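Local coordinates for probable porin (Pseudomonas aeruginosa, PDB 4FSP), which probably forms a porin channel through the outer membrane, as a β-barrel member of the OprD family, at residues D244-L249 and Y302-G307; Q308-A313 and A384-A389; L162-E167 and E218-Y223; S250-T253 and G259-D262; G289-P294 and K349-D354. All blocks are in the same frame, centred on the assembly; numbering follows the deposited sequence.

Contact 1: D244-L249 and Y302-G307; sequences DLRLAL and YLVNFG
The guanidinium of R246 lies almost flat on the ring of Y302, with planes 11° apart and centres 3.6 Å from one another. CZ of R246 sits 15° off the ring normal, so the geometry meets the definition of a cation-pi stack. Two torsions put the groups there: CG of R246 is anti to its own carbonyl carbon with the chain extended from CG to NE, and the Y302 ring swings anti to the backbone N (chi1 -165°). This face is the tight one, since R246 CZ comes to 3.5 Å from Y302 CZ. The second face is covered more loosely by a methyl group, V304 CG1, which is 4.0 Å from R246 NE.

At its edge the guanidinium is held in two directions. NE and NH2 grip D244 side-on, NE reaching OD1 at 2.9 Å and NH2 reaching OD2 at 2.8 Å, a bidentate salt bridge that lies close to the guanidinium plane. NH1 adds a weak bond to Y302 O at 3.1 Å. Sandwiched and clamped in this way, the group has little freedom to rotate. By contrast, L245 and L247, which alternate with these residues on the strand, are exposed on the other side and take no part.

The alternation fits a barrel wall with R246 on the inner face, under a loop folded inward as in other OprD channels. Strand 240-252 runs here between strands 223-235 and 262-273; F227 of the former touches R246, while S267 of the latter bonds V304 N.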
# COMPACT_ATOMS: atom_id res chain seq x y z
N ASP A 244 -0.84 -16.41 0.91
CA ASP A 244 -1.10 -15.22 0.11
C ASP A 244 -0.22 -15.46 -1.11
O ASP A 244 1.00 -15.48 -0.99
CB ASP A 244 -0.68 -13.97 0.92
CG ASP A 244 -0.82 -12.65 0.15
OD1 ASP A 244 -0.98 -12.65 -1.09
OD2 ASP A 244 -0.75 -11.57 0.80
N LEU A 245 -0.83 -15.68 -2.27
CA LEU A 245 -0.05 -16.02 -3.45
C LEU A 245 -0.35 -15.02 -4.56
O LEU A 245 -1.50 -14.67 -4.78
CB LEU A 245 -0.35 -17.45 -3.91
CG LEU A 245 -0.15 -18.56 -2.87
CD1 LEU A 245 -0.74 -19.88 -3.37
CD2 LEU A 245 1.32 -18.74 -2.49
N ARG A 246 0.70 -14.55 -5.23
CA ARG A 246 0.55 -13.45 -6.17
C ARG A 246 1.38 -13.69 -7.41
O ARG A 246 2.60 -13.84 -7.32
CB ARG A 246 1.01 -12.14 -5.51
CG ARG A 246 0.47 -11.90 -4.10
CD ARG A 246 0.89 -10.53 -3.56
NE ARG A 246 0.50 -10.35 -2.16
CZ ARG A 246 0.80 -9.27 -1.43
NH1 ARG A 246 1.51 -8.28 -1.95
NH2 ARG A 246 0.40 -9.20 -0.18
N LEU A 247 0.73 -13.71 -8.56
CA LEU A 247 1.42 -13.78 -9.84
C LEU A 247 1.11 -12.50 -10.60
O LEU A 247 -0.05 -12.07 -10.63
CB LEU A 247 0.94 -14.98 -10.67
CG LEU A 247 1.25 -16.38 -10.12
CD1 LEU A 247 0.55 -17.45 -10.94
CD2 LEU A 247 2.74 -16.61 -10.16
N ALA A 248 2.12 -11.90 -11.21
CA ALA A 248 1.85 -10.73 -12.04
C ALA A 248 2.67 -10.79 -13.32
O ALA A 248 3.79 -11.30 -13.33
CB ALA A 248 2.11 -9.42 -11.27
N LEU A 249 2.09 -10.28 -14.40
CA LEU A 249 2.74 -10.26 -15.71
C LEU A 249 2.70 -8.84 -16.26
O LEU A 249 1.62 -8.25 -16.38
CB LEU A 249 2.03 -11.20 -16.70
CG LEU A 249 2.51 -11.10 -18.16
CD1 LEU A 249 3.91 -11.64 -18.27
CD2 LEU A 249 1.59 -11.85 -19.11
N TYR A 302 2.93 -3.94 -4.68
CA TYR A 302 2.18 -5.00 -4.02
C TYR A 302 2.97 -6.32 -4.00
O TYR A 302 2.57 -7.30 -4.64
CB TYR A 302 0.85 -5.21 -4.73
CG TYR A 302 -0.15 -6.01 -3.95
CD1 TYR A 302 -0.56 -5.61 -2.68
CD2 TYR A 302 -0.71 -7.16 -4.49
CE1 TYR A 302 -1.51 -6.34 -1.95
CE2 TYR A 302 -1.67 -7.91 -3.77
CZ TYR A 302 -2.06 -7.49 -2.51
OH TYR A 302 -3.00 -8.22 -1.81
N LEU A 303 4.07 -6.35 -3.25
CA LEU A 303 4.91 -7.55 -3.19
C LEU A 303 5.08 -7.99 -1.74
O LEU A 303 5.14 -7.14 -0.85
CB LEU A 303 6.27 -7.25 -3.82
CG LEU A 303 6.35 -6.90 -5.31
CD1 LEU A 303 7.73 -6.36 -5.66
CD2 LEU A 303 6.06 -8.13 -6.14
N VAL A 304 5.18 -9.29 -1.47
CA VAL A 304 5.35 -9.67 -0.06
C VAL A 304 6.75 -9.41 0.47
O VAL A 304 6.91 -9.02 1.62
CB VAL A 304 4.84 -11.09 0.33
CG1 VAL A 304 3.95 -11.69 -0.72
CG2 VAL A 304 5.98 -12.01 0.72
N ASN A 305 7.76 -9.58 -0.38
CA ASN A 305 9.13 -9.29 0.06
C ASN A 305 9.48 -7.83 -0.19
O ASN A 305 10.39 -7.51 -0.94
CB ASN A 305 10.14 -10.24 -0.60
CG ASN A 305 10.07 -11.63 0.01
OD1 ASN A 305 9.29 -11.83 0.95
ND2 ASN A 305 10.86 -12.59 -0.51
N PHE A 306 8.71 -6.95 0.45
CA PHE A 306 8.93 -5.51 0.34
C PHE A 306 9.19 -5.04 1.74
O PHE A 306 8.34 -5.19 2.62
CB PHE A 306 7.68 -4.83 -0.22
CG PHE A 306 7.65 -3.34 -0.01
CD1 PHE A 306 8.65 -2.53 -0.55
CD2 PHE A 306 6.63 -2.74 0.70
CE1 PHE A 306 8.63 -1.16 -0.35
CE2 PHE A 306 6.60 -1.38 0.90
CZ PHE A 306 7.60 -0.58 0.37
N GLY A 307 10.38 -4.48 1.97
CA GLY A 307 10.74 -4.06 3.31
C GLY A 307 10.57 -2.56 3.52
O GLY A 307 9.85 -1.88 2.76

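Contact 2: Q308-A313 and A384-A389; sequences QYNDFA and ATYRSA
Two groups grip the hydroxyl of Y386, the carboxylate of E358 and the side chain of S391, fixing the far end of the ring that Y309 and N310 pack against. Y309 brings one side of its ring, CD2 and CE2, over a face of Y386. CD2 stands 3.3 Å above that plane but is displaced toward the rim, and Y309 CE2 is 3.3 Å from Y386 CD2. The planes meet at 55° with centroids 4.9 Å apart, so the pair is oblique, neither stacked nor T-shaped. On the same side of the ring plane, but farther along toward the hydroxyl, N310 CB comes to 3.5 Å from Y386 CE1, the N310 amide being turned 36° from the ring.

Y386 belongs to strand 378-388 of the barrel wall, and segment 308-313 to the long loop that follows strand 299-300. The contact therefore lays an inward-folded loop on the inner face of the wall, an arrangement characteristic of OprD-family porins, where such loops narrow the channel.

Acidic residues of strand 358-368 hold the loop backbone: E360 accepts from Y309 N and N310 N through separate oxygens, and D362 from Q308 N.

Q308 runs fully extended and lays its amide beside A384, OE1 being 3.6 Å from A384 CB. Its NE2 is bonded to E396 on the next strand. N310 ND2 also stands over the centre of the F312 ring, 3.1 Å above its plane.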
# COMPACT_ATOMS: atom_id res chain seq x y z
N GLN A 308 11.22 -2.06 4.56
CA GLN A 308 11.18 -0.63 4.87
C GLN A 308 11.93 0.14 3.79
O GLN A 308 11.59 1.28 3.50
CB GLN A 308 11.79 -0.36 6.26
CG GLN A 308 11.81 1.12 6.70
CD GLN A 308 12.45 1.33 8.08
OE1 GLN A 308 12.33 0.48 8.97
NE2 GLN A 308 13.14 2.47 8.24
N TYR A 309 12.93 -0.49 3.17
CA TYR A 309 13.71 0.19 2.15
C TYR A 309 13.66 -0.48 0.77
O TYR A 309 13.38 0.17 -0.23
CB TYR A 309 15.17 0.33 2.59
CG TYR A 309 16.02 1.07 1.58
CD1 TYR A 309 15.82 2.43 1.35
CD2 TYR A 309 17.00 0.42 0.85
CE1 TYR A 309 16.59 3.12 0.42
CE2 TYR A 309 17.77 1.10 -0.08
CZ TYR A 309 17.57 2.45 -0.29
OH TYR A 309 18.34 3.12 -1.21
N ASN A 310 13.95 -1.78 0.72
CA ASN A 310 14.13 -2.44 -0.57
C ASN A 310 12.91 -3.27 -0.94
O ASN A 310 12.16 -3.72 -0.06
CB ASN A 310 15.38 -3.33 -0.57
CG ASN A 310 15.73 -3.86 -1.96
OD1 ASN A 310 15.82 -3.09 -2.93
ND2 ASN A 310 15.94 -5.17 -2.06
N ASP A 311 12.73 -3.49 -2.24
CA ASP A 311 11.56 -4.23 -2.73
C ASP A 311 11.96 -5.55 -3.39
O ASP A 311 11.12 -6.28 -3.89
CB ASP A 311 10.77 -3.36 -3.70
CG ASP A 311 11.60 -2.88 -4.88
OD1 ASP A 311 12.78 -3.27 -4.99
OD2 ASP A 311 11.07 -2.11 -5.72
N PHE A 312 13.26 -5.83 -3.38
CA PHE A 312 13.78 -7.08 -3.91
C PHE A 312 13.14 -7.42 -5.24
O PHE A 312 12.59 -8.51 -5.41
CB PHE A 312 13.57 -8.19 -2.88
CG PHE A 312 14.32 -7.94 -1.60
CD1 PHE A 312 13.78 -7.12 -0.61
CD2 PHE A 312 15.59 -8.47 -1.41
CE1 PHE A 312 14.48 -6.85 0.55
CE2 PHE A 312 16.30 -8.21 -0.24
CZ PHE A 312 15.76 -7.38 0.73
N ALA A 313 13.20 -6.46 -6.16
CA ALA A 313 12.48 -6.57 -7.42
C ALA A 313 13.34 -6.21 -8.63
O ALA A 313 12.83 -5.70 -9.63
CB ALA A 313 11.21 -5.71 -7.39
N ALA A 384 15.96 0.01 9.96
CA ALA A 384 16.34 -0.89 8.89
C ALA A 384 17.82 -0.87 8.56
O ALA A 384 18.47 0.18 8.63
CB ALA A 384 15.54 -0.61 7.63
N THR A 385 18.32 -2.04 8.19
CA THR A 385 19.67 -2.20 7.69
C THR A 385 19.59 -2.85 6.32
O THR A 385 19.02 -3.94 6.18
CB THR A 385 20.49 -3.13 8.60
OG1 THR A 385 20.61 -2.54 9.91
CG2 THR A 385 21.87 -3.33 8.02
N TYR A 386 20.16 -2.18 5.32
CA TYR A 386 20.14 -2.68 3.94
C TYR A 386 21.54 -2.75 3.35
O TYR A 386 22.26 -1.75 3.31
CB TYR A 386 19.25 -1.80 3.06
CG TYR A 386 19.35 -2.10 1.58
CD1 TYR A 386 18.80 -3.26 1.05
CD2 TYR A 386 19.97 -1.22 0.71
CE1 TYR A 386 18.88 -3.54 -0.30
CE2 TYR A 386 20.05 -1.49 -0.66
CZ TYR A 386 19.49 -2.65 -1.15
OH TYR A 386 19.55 -2.95 -2.50
N ARG A 387 21.89 -3.93 2.87
CA ARG A 387 23.18 -4.16 2.25
C ARG A 387 22.95 -4.73 0.86
O ARG A 387 22.15 -5.66 0.69
CB ARG A 387 23.99 -5.16 3.09
CG ARG A 387 24.24 -4.71 4.52
CD ARG A 387 25.10 -3.46 4.56
NE ARG A 387 25.30 -2.97 5.92
CZ ARG A 387 24.64 -1.95 6.46
NH1 ARG A 387 23.73 -1.29 5.74
NH2 ARG A 387 24.89 -1.59 7.71
N SER A 388 23.66 -4.19 -0.13
CA SER A 388 23.55 -4.70 -1.49
C SER A 388 24.89 -4.75 -2.22
O SER A 388 25.78 -3.92 -1.96
CB SER A 388 22.55 -3.85 -2.29
OG SER A 388 22.45 -4.33 -3.63
N ALA A 389 25.04 -5.72 -3.11
CA ALA A 389 26.24 -5.80 -3.95
C ALA A 389 26.19 -4.82 -5.12
O ALA A 389 27.22 -4.44 -5.65
CB ALA A 389 26.44 -7.21 -4.46

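Contact 3: L162-E167 and E218-Y223; sequences LGRLTE and ELEQVY
A tight β-hairpin joins strands 210-219 and 223-235, and E220 at its tip reaches across to R164 of strand 158-168. V222 N bonds L219 O at 2.9 Å, and the backbone angles of E220 and Q221 are those of a type II turn. Because L219 O also accepts from Y223 N, at 3.1 Å, one carbonyl closes both the turn and the hairpin.

The contact proper is a single salt bridge, R164 NH2 to E220 OE2, 2.6 Å. It is not a flat bidentate pairing: guanidinium and carboxylate planes stand 64° apart, and OE2 approaches obliquely. E220 OE1 is 3.9 Å from the same NH2, so one oxygen carries the approach. R164 leaves the strand with CG anti to the backbone N, then bends at chi3 (-101°), which turns its end toward the hairpin. E220 meets it with a chain extended beyond CG. The small buried area, 63 Å², agrees with a bridge at the surface.

A second carboxylate completes the arrangement. D198 takes R164 NE in its own salt bridge and lies close to E220 OE2, so the arginine probably offsets the repulsion between the two acids.

D198 is on strand 193-205, which pairs with both 158-168 and 210-219. The bridge thus spans one intervening barrel strand, whose R196 touches E220, and a bound C8E detergent molecule rests against E218.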
# COMPACT_ATOMS: atom_id res chain seq x y z
N LEU A 162 -13.51 -0.70 -11.57
CA LEU A 162 -13.10 -0.13 -12.84
C LEU A 162 -12.69 1.30 -12.52
O LEU A 162 -13.37 1.99 -11.75
CB LEU A 162 -14.30 -0.12 -13.77
CG LEU A 162 -14.04 0.37 -15.19
CD1 LEU A 162 -13.15 -0.64 -15.90
CD2 LEU A 162 -15.37 0.55 -15.93
N GLY A 163 -11.58 1.77 -13.09
CA GLY A 163 -11.12 3.11 -12.77
C GLY A 163 -10.21 3.75 -13.79
O GLY A 163 -9.64 3.07 -14.65
N ARG A 164 -10.08 5.07 -13.71
CA ARG A 164 -9.12 5.79 -14.53
C ARG A 164 -8.56 6.97 -13.75
O ARG A 164 -9.32 7.78 -13.21
CB ARG A 164 -9.76 6.25 -15.85
CG ARG A 164 -8.86 7.20 -16.67
CD ARG A 164 -9.46 7.52 -18.04
NE ARG A 164 -8.83 6.73 -19.09
CZ ARG A 164 -8.66 7.13 -20.35
NH1 ARG A 164 -9.09 8.32 -20.73
NH2 ARG A 164 -8.07 6.33 -21.22
N LEU A 165 -7.23 7.04 -13.68
CA LEU A 165 -6.56 8.10 -12.95
C LEU A 165 -5.82 9.00 -13.93
O LEU A 165 -5.39 8.54 -14.99
CB LEU A 165 -5.56 7.51 -11.97
CG LEU A 165 -6.12 6.34 -11.17
CD1 LEU A 165 -5.04 5.77 -10.28
CD2 LEU A 165 -7.30 6.83 -10.34
N THR A 166 -5.69 10.28 -13.60
CA THR A 166 -5.10 11.24 -14.53
C THR A 166 -4.01 12.12 -13.94
O THR A 166 -3.34 12.82 -14.69
CB THR A 166 -6.16 12.19 -15.10
OG1 THR A 166 -6.65 13.02 -14.04
CG2 THR A 166 -7.31 11.41 -15.72
N GLU A 167 -3.83 12.09 -12.62
CA GLU A 167 -2.88 12.98 -11.92
C GLU A 167 -2.45 12.44 -10.56
O GLU A 167 -3.20 11.69 -9.93
CB GLU A 167 -3.50 14.38 -11.70
CG GLU A 167 -3.57 15.28 -12.93
CD GLU A 167 -4.26 16.61 -12.64
OE1 GLU A 167 -5.21 16.62 -11.84
OE2 GLU A 167 -3.84 17.64 -13.21
N GLU A 218 -2.90 -0.31 -16.27
CA GLU A 218 -2.17 0.14 -17.44
C GLU A 218 -1.81 1.60 -17.31
O GLU A 218 -2.71 2.45 -17.25
CB GLU A 218 -3.03 -0.08 -18.71
CG GLU A 218 -2.41 0.45 -19.99
CD GLU A 218 -3.25 0.19 -21.22
OE1 GLU A 218 -4.02 -0.80 -21.23
OE2 GLU A 218 -3.16 0.99 -22.18
N LEU A 219 -0.52 1.91 -17.25
CA LEU A 219 -0.07 3.28 -17.38
C LEU A 219 0.10 3.50 -18.87
O LEU A 219 1.05 2.97 -19.47
CB LEU A 219 1.28 3.50 -16.69
CG LEU A 219 1.84 4.93 -16.82
CD1 LEU A 219 0.93 5.95 -16.10
CD2 LEU A 219 3.25 4.97 -16.25
N GLU A 220 -0.82 4.25 -19.47
CA GLU A 220 -0.91 4.30 -20.93
C GLU A 220 0.39 4.69 -21.62
O GLU A 220 1.14 5.54 -21.12
CB GLU A 220 -2.07 5.21 -21.37
CG GLU A 220 -3.43 4.67 -20.95
CD GLU A 220 -4.60 5.43 -21.59
OE1 GLU A 220 -4.36 6.37 -22.39
OE2 GLU A 220 -5.76 5.08 -21.29
N GLN A 221 0.67 4.04 -22.74
CA GLN A 221 1.91 4.26 -23.49
C GLN A 221 3.16 3.86 -22.70
O GLN A 221 4.28 4.18 -23.12
CB GLN A 221 2.02 5.72 -23.97
CG GLN A 221 0.76 6.27 -24.68
CD GLN A 221 0.35 5.42 -25.87
OE1 GLN A 221 1.18 4.84 -26.57
NE2 GLN A 221 -0.96 5.33 -26.12
N VAL A 222 2.99 3.18 -21.57
CA VAL A 222 4.15 2.69 -20.81
C VAL A 222 4.15 1.18 -20.51
O VAL A 222 4.97 0.44 -21.05
CB VAL A 222 4.38 3.47 -19.50
CG1 VAL A 222 5.77 3.14 -18.95
CG2 VAL A 222 4.26 4.97 -19.73
N TYR A 223 3.24 0.73 -19.64
CA TYR A 223 3.13 -0.70 -19.36
C TYR A 223 1.72 -1.09 -18.96
O TYR A 223 0.94 -0.26 -18.49
CB TYR A 223 4.11 -1.13 -18.26
CG TYR A 223 3.69 -0.70 -16.87
CD1 TYR A 223 4.04 0.56 -16.40
CD2 TYR A 223 2.94 -1.53 -16.04
CE1 TYR A 223 3.66 0.98 -15.13
CE2 TYR A 223 2.56 -1.12 -14.76
CZ TYR A 223 2.93 0.14 -14.31
OH TYR A 223 2.57 0.58 -13.06

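Contact 4: S250-T253 and G259-D262; sequences SRDT and GRID
D252 and I261 clasp each other across the neck of a β-hairpin, the long turn between barrel strands 240-252 and 262-273. One clasp is ordinary: D252 N donates to I261 O at 3.2 Å. The other replaces a backbone carbonyl with a side chain, I261 N donating to D252 OD1 at 2.8 Å. This bond is nearly straight (171°), though it meets the anti side of the carboxylate and 33° out of its plane. A chi1 of 52° sets the D252 carboxylate between its own backbone N and carbonyl carbon, which folds OD1 back over the neck to I261 N. The fit at CB is close, G259 O lying 3.1 Å away from D252 CB.

One step inward, R251 and D262 form an antiparallel non-hydrogen-bonded pair, their side chains on the same face. Here R251 CA makes a CA-H...O contact with I261 O at 3.1 Å, so that this carbonyl faces both an N-H and a C-H donor. D252 OD2, pointing away from I261, has R251 NH2 nearby, but well out of line, an association of charges alone.

Beyond this shell, Q225 holds the S250 hydroxyl, R264 pairs with D262 OD2, and H291 of the loop after strand 278-288 accepts from D262 N. A water bridges the strands beside the R251-D262 pair, donating to S250 O at 2.9 Å and to D262 OD1 at 2.9 Å.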
# COMPACT_ATOMS: atom_id res chain seq x y z
N SER A 250 3.88 -8.30 -16.57
CA SER A 250 3.95 -6.90 -17.01
C SER A 250 4.70 -6.81 -18.32
O SER A 250 5.74 -7.46 -18.50
CB SER A 250 4.65 -6.04 -15.96
OG SER A 250 4.15 -6.31 -14.65
N ARG A 251 4.19 -5.99 -19.23
CA ARG A 251 4.79 -5.83 -20.54
C ARG A 251 4.60 -4.38 -20.93
O ARG A 251 3.64 -3.74 -20.48
CB ARG A 251 4.09 -6.75 -21.55
CG ARG A 251 4.99 -7.22 -22.69
CD ARG A 251 4.33 -7.01 -24.05
NE ARG A 251 5.28 -6.49 -25.03
CZ ARG A 251 4.93 -6.04 -26.24
NH1 ARG A 251 3.66 -6.07 -26.62
NH2 ARG A 251 5.86 -5.58 -27.07
N ASP A 252 5.51 -3.84 -21.74
CA ASP A 252 5.35 -2.47 -22.21
C ASP A 252 4.14 -2.43 -23.11
O ASP A 252 3.70 -3.47 -23.62
CB ASP A 252 6.56 -2.04 -23.02
CG ASP A 252 6.90 -3.02 -24.11
OD1 ASP A 252 7.52 -4.06 -23.79
OD2 ASP A 252 6.52 -2.76 -25.27
N THR A 253 3.58 -1.24 -23.33
CA THR A 253 2.41 -1.14 -24.19
C THR A 253 2.43 0.18 -24.95
O THR A 253 3.01 1.16 -24.47
CB THR A 253 1.12 -1.25 -23.36
OG1 THR A 253 -0.00 -1.41 -24.23
CG2 THR A 253 0.94 -0.01 -22.50
N GLY A 259 11.40 1.68 -21.71
CA GLY A 259 10.61 1.36 -22.88
C GLY A 259 10.17 -0.09 -22.88
O GLY A 259 9.14 -0.43 -22.32
N ARG A 260 10.95 -0.97 -23.50
CA ARG A 260 10.56 -2.37 -23.57
C ARG A 260 10.62 -3.01 -22.20
O ARG A 260 11.62 -2.90 -21.49
CB ARG A 260 11.44 -3.16 -24.54
CG ARG A 260 10.98 -4.59 -24.73
CD ARG A 260 12.00 -5.42 -25.50
NE ARG A 260 12.96 -6.07 -24.61
CZ ARG A 260 12.76 -7.26 -24.05
NH1 ARG A 260 11.63 -7.93 -24.27
NH2 ARG A 260 13.69 -7.78 -23.25
N ILE A 261 9.54 -3.69 -21.82
CA ILE A 261 9.47 -4.30 -20.49
C ILE A 261 8.88 -5.70 -20.55
O ILE A 261 7.86 -5.93 -21.22
CB ILE A 261 8.63 -3.41 -19.53
CG1 ILE A 261 9.39 -2.12 -19.18
CG2 ILE A 261 8.26 -4.16 -18.26
CD1 ILE A 261 8.49 -1.01 -18.70
N ASP A 262 9.51 -6.63 -19.84
CA ASP A 262 8.97 -7.97 -19.68
C ASP A 262 9.27 -8.45 -18.26
O ASP A 262 10.39 -8.80 -17.93
CB ASP A 262 9.57 -8.91 -20.74
CG ASP A 262 9.32 -10.39 -20.45
OD1 ASP A 262 8.27 -10.75 -19.88
OD2 ASP A 262 10.20 -11.21 -20.80
O HOH W 1 5.79 -9.48 -20.52

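Contact 5: G289-P294 and K349-D354; sequences GDHGFP and KPKGAD
K351 stretches from its loop toward D290 and H291, and this one side chain carries most of the contact. Its CB points at segment 289-294, but CB, CG and CD make no close approach, all staying more than 4.2 Å from any atom of it. The chain bends at chi2 (76°), then runs close to extended through CD and CE to the ammonium. CE is the first atom to arrive, 4.1 Å from both D290 O and H291 CD2. NZ goes furthest: it stands 2.7 Å from D290 O and, to one side, 3.7 Å from H291 CD2. The lysine crosses the histidine at about a right angle, its tip approaching the imidazole obliquely.

A water extends the reach of NZ. It accepts from K351 NZ at 3.0 Å and from G292 N at 2.8 Å, so the ammonium is linked to the backbone on the far side of H291. This water link is the sound polar connection between the two segments.

NE2 of H291 comes within 4.3 Å of K351 NZ; a positive charge there would probably disfavour a second proton on the imidazole. With only 128 Å² buried, the contact is a slight one at the surface.

Both segments are loops, one following strand 278-288, the other lying between strands 336-346 and 358-368. F293 and P294 carry the first loop onward against strands 223-235, 240-252 and 262-273, while P350 touches E314 and F390.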
# COMPACT_ATOMS: atom_id res chain seq x y z
N GLY A 289 12.00 -12.91 -16.47
CA GLY A 289 11.91 -12.08 -17.67
C GLY A 289 13.08 -11.11 -17.69
O GLY A 289 13.94 -11.16 -16.81
N ASP A 290 13.12 -10.22 -18.67
CA ASP A 290 14.25 -9.31 -18.79
C ASP A 290 14.24 -8.13 -17.82
O ASP A 290 15.25 -7.44 -17.70
CB ASP A 290 14.36 -8.79 -20.22
CG ASP A 290 14.68 -9.87 -21.21
OD1 ASP A 290 14.95 -11.00 -20.76
OD2 ASP A 290 14.68 -9.60 -22.43
N HIS A 291 13.12 -7.88 -17.14
CA HIS A 291 13.03 -6.70 -16.26
C HIS A 291 12.52 -6.94 -14.86
O HIS A 291 11.96 -7.99 -14.54
CB HIS A 291 12.19 -5.61 -16.92
CG HIS A 291 12.78 -5.12 -18.19
ND1 HIS A 291 12.50 -5.71 -19.41
CD2 HIS A 291 13.67 -4.13 -18.44
CE1 HIS A 291 13.18 -5.08 -20.36
NE2 HIS A 291 13.90 -4.12 -19.80
N GLY A 292 12.69 -5.92 -14.02
CA GLY A 292 12.16 -5.94 -12.67
C GLY A 292 10.68 -5.58 -12.65
O GLY A 292 10.06 -5.40 -13.70
N PHE A 293 10.14 -5.45 -11.44
CA PHE A 293 8.72 -5.28 -11.23
C PHE A 293 8.32 -3.81 -11.31
O PHE A 293 8.76 -2.99 -10.51
CB PHE A 293 8.36 -5.84 -9.85
CG PHE A 293 6.89 -5.76 -9.54
CD1 PHE A 293 6.00 -6.72 -10.02
CD2 PHE A 293 6.39 -4.74 -8.75
CE1 PHE A 293 4.63 -6.65 -9.74
CE2 PHE A 293 5.02 -4.67 -8.44
CZ PHE A 293 4.14 -5.62 -8.94
N PRO A 294 7.45 -3.46 -12.27
CA PRO A 294 7.06 -2.06 -12.40
C PRO A 294 5.87 -1.71 -11.52
O PRO A 294 4.99 -2.54 -11.24
CB PRO A 294 6.62 -1.96 -13.87
CG PRO A 294 6.03 -3.31 -14.15
CD PRO A 294 6.80 -4.32 -13.28
N LYS A 349 19.81 -9.22 -11.53
CA LYS A 349 20.54 -8.75 -12.70
C LYS A 349 20.32 -7.25 -12.85
O LYS A 349 19.62 -6.80 -13.76
CB LYS A 349 20.09 -9.50 -13.96
CG LYS A 349 20.46 -10.98 -13.97
CD LYS A 349 20.28 -11.62 -15.35
CE LYS A 349 18.82 -11.74 -15.76
NZ LYS A 349 18.66 -12.47 -17.06
N PRO A 350 20.92 -6.46 -11.94
CA PRO A 350 20.74 -5.00 -11.95
C PRO A 350 21.41 -4.39 -13.18
O PRO A 350 22.40 -4.93 -13.69
CB PRO A 350 21.51 -4.57 -10.69
CG PRO A 350 22.62 -5.58 -10.62
CD PRO A 350 21.99 -6.88 -11.02
N LYS A 351 20.88 -3.28 -13.67
CA LYS A 351 21.45 -2.66 -14.85
C LYS A 351 22.64 -1.75 -14.53
O LYS A 351 22.61 -0.98 -13.57
CB LYS A 351 20.38 -1.89 -15.63
CG LYS A 351 19.66 -2.72 -16.70
CD LYS A 351 18.62 -3.68 -16.12
CE LYS A 351 17.58 -4.06 -17.19
NZ LYS A 351 16.85 -5.35 -16.92
N GLY A 352 23.70 -1.88 -15.33
CA GLY A 352 24.85 -1.00 -15.23
C GLY A 352 25.72 -1.21 -14.01
O GLY A 352 26.73 -0.52 -13.84
N ALA A 353 25.35 -2.16 -13.15
CA ALA A 353 26.12 -2.44 -11.94
C ALA A 353 26.47 -3.92 -11.82
O ALA A 353 25.81 -4.78 -12.40
CB ALA A 353 25.38 -1.96 -10.70
N ASP A 354 27.53 -4.21 -11.07
CA ASP A 354 27.93 -5.60 -10.87
C ASP A 354 27.46 -6.09 -9.50
O ASP A 354 27.35 -5.31 -8.56
CB ASP A 354 29.44 -5.76 -11.02
CG ASP A 354 29.83 -7.12 -11.57
OD1 ASP A 354 30.04 -7.23 -12.79
OD2 ASP A 354 29.93 -8.07 -10.77
O HOH W 2 14.95 -4.37 -14.77

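Contacts 4 and 5 lie among the loops at one end of the barrel, probably the extracellular one, with contact 3 on the hairpin beside them; contact 1 sits deeper in the barrel. Contact 3 closes first along the chain; contact 4 follows directly on contact 1's segment of strand 240-252, which both share. Contacts 1 and 2 use successive pieces of one loop, 302-313, with centres about 16 Å apart; L303 and F306 pack on D311. Contact 5 alternates with both along the sequence, and F293 ties it to L303 of contact 1 and A313 of contact 2. Contact 4 lies about 13 Å from contact 5 and about 14 Å from contact 3, centre to centre. Together they join wall, inward loop and outer turns, consistent with a loop that narrows the channel inside the barrel.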